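Local coordinates for protein translation initiation factor eIF2B subunit gamma (Schizosaccharomyces pombe, PDB 5B04) that forms part of the eIF2B complex, which catalyses exchange of GDP for GTP on the gamma subunit of translation initiation factor eIF2, at residues 167-172 with 311-316. The protein carries 3 engineered substitutions. Sequence-based numbering, arbitrary orientation.
Sequences NPSALA and ALIAKD
Ile313 lays its CG1 branch alongside the hydroxymethyl of Ser169, and both side chains also rest on Trp248. Next in the chain, Ala314 meets one serine with both its N-H and its carbonyl: Ala314 O accepts from Ser169 N at 2.8 Å, while Ala314 N makes a weak 3.4 Å bond to Ser169 OG. Ser169 OG stands beside its own backbone N (chi1 -56°), which lets the residue face Ala314 with both groups. CB of Pro168 also packs against Ala314 O. Lys315 begins the parallel pairing opposite Ala170; its CG lies 3.5 Å from Ala170 CB, and the chain then bends so that NZ hydrogen-bonds to Leu266 O. Asp316 N donates to Ala170 O at 3.2 Å, and Asp316 O receives Ala172 N at 3.0 Å, so Asp316 bridges the residues flanking Leu171. On the face toward helix 156-166, Leu171 CD1 approaches Asp316 O and CB, while the carboxylate forms a salt bridge with Lys162 of that helix. Strand 315-319 thus joins the mixed sheet of the nucleotidyltransferase-like domain alongside strand 170-176 through main-chain bonds; Lys162 probably offsets both the burial of the Asp316 charge and the repulsion from nearby Asp166.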
# COMPACT_ATOMS: atom_id res chain seq x y z
N ASN E 167 -26.17 37.69 -17.15
CA ASN E 167 -26.96 37.88 -18.37
C ASN E 167 -28.33 38.52 -18.12
O ASN E 167 -29.35 37.99 -18.56
CB ASN E 167 -27.16 36.54 -19.08
CG ASN E 167 -27.47 36.70 -20.56
OD1 ASN E 167 -26.83 37.49 -21.26
ND2 ASN E 167 -28.47 35.96 -21.04
N PRO E 168 -28.37 39.67 -17.41
CA PRO E 168 -29.68 40.25 -17.13
C PRO E 168 -30.14 41.16 -18.26
O PRO E 168 -29.35 41.51 -19.14
CB PRO E 168 -29.42 41.06 -15.86
CG PRO E 168 -28.02 41.55 -16.04
CD PRO E 168 -27.28 40.49 -16.84
N SER E 169 -31.42 41.54 -18.24
CA SER E 169 -31.94 42.49 -19.21
C SER E 169 -31.33 43.86 -18.95
O SER E 169 -31.15 44.66 -19.87
CB SER E 169 -33.46 42.55 -19.14
OG SER E 169 -34.02 41.27 -19.34
N ALA E 170 -31.01 44.13 -17.68
CA ALA E 170 -30.41 45.39 -17.29
C ALA E 170 -29.70 45.27 -15.94
O ALA E 170 -30.14 44.54 -15.06
CB ALA E 170 -31.46 46.48 -17.23
N LEU E 171 -28.60 46.00 -15.80
CA LEU E 171 -27.87 46.06 -14.54
C LEU E 171 -27.68 47.51 -14.12
O LEU E 171 -27.10 48.31 -14.85
CB LEU E 171 -26.52 45.36 -14.65
CG LEU E 171 -25.58 45.52 -13.45
CD1 LEU E 171 -26.09 44.73 -12.26
CD2 LEU E 171 -24.17 45.10 -13.82
N ALA E 172 -28.17 47.85 -12.93
CA ALA E 172 -28.06 49.21 -12.42
C ALA E 172 -27.18 49.27 -11.18
O ALA E 172 -27.31 48.44 -10.27
CB ALA E 172 -29.43 49.77 -12.12
N ALA E 311 -36.37 33.50 -22.62
CA ALA E 311 -36.17 33.44 -21.18
C ALA E 311 -37.05 34.45 -20.46
O ALA E 311 -37.82 35.17 -21.08
CB ALA E 311 -34.71 33.67 -20.84
N LEU E 312 -36.93 34.49 -19.13
CA LEU E 312 -37.68 35.45 -18.33
C LEU E 312 -36.82 36.68 -18.04
O LEU E 312 -35.65 36.55 -17.67
CB LEU E 312 -38.16 34.81 -17.03
CG LEU E 312 -38.51 33.32 -17.05
CD1 LEU E 312 -38.85 32.83 -15.65
CD2 LEU E 312 -39.65 33.03 -18.01
N ILE E 313 -37.42 37.86 -18.20
CA ILE E 313 -36.73 39.13 -17.98
C ILE E 313 -36.15 39.20 -16.57
O ILE E 313 -36.64 38.53 -15.66
CB ILE E 313 -37.70 40.32 -18.24
CG1 ILE E 313 -36.94 41.65 -18.30
CG2 ILE E 313 -38.80 40.35 -17.19
CD1 ILE E 313 -37.76 42.78 -18.87
N ALA E 314 -35.09 39.98 -16.38
CA ALA E 314 -34.44 40.10 -15.08
C ALA E 314 -33.58 41.35 -14.98
O ALA E 314 -32.96 41.77 -15.95
CB ALA E 314 -33.60 38.86 -14.80
N LYS E 315 -33.54 41.93 -13.78
CA LYS E 315 -32.70 43.09 -13.53
C LYS E 315 -32.00 43.03 -12.19
O LYS E 315 -32.62 42.72 -11.17
CB LYS E 315 -33.52 44.37 -13.63
CG LYS E 315 -33.68 44.82 -15.04
CD LYS E 315 -34.87 45.70 -15.16
CE LYS E 315 -34.71 46.93 -14.32
NZ LYS E 315 -35.07 48.07 -15.16
N ASP E 316 -30.71 43.34 -12.20
CA ASP E 316 -29.89 43.22 -11.01
C ASP E 316 -29.35 44.57 -10.57
O ASP E 316 -29.07 45.45 -11.40
CB ASP E 316 -28.73 42.25 -11.26
CG ASP E 316 -29.20 40.82 -11.41
OD1 ASP E 316 -30.34 40.60 -11.86
OD2 ASP E 316 -28.41 39.91 -11.08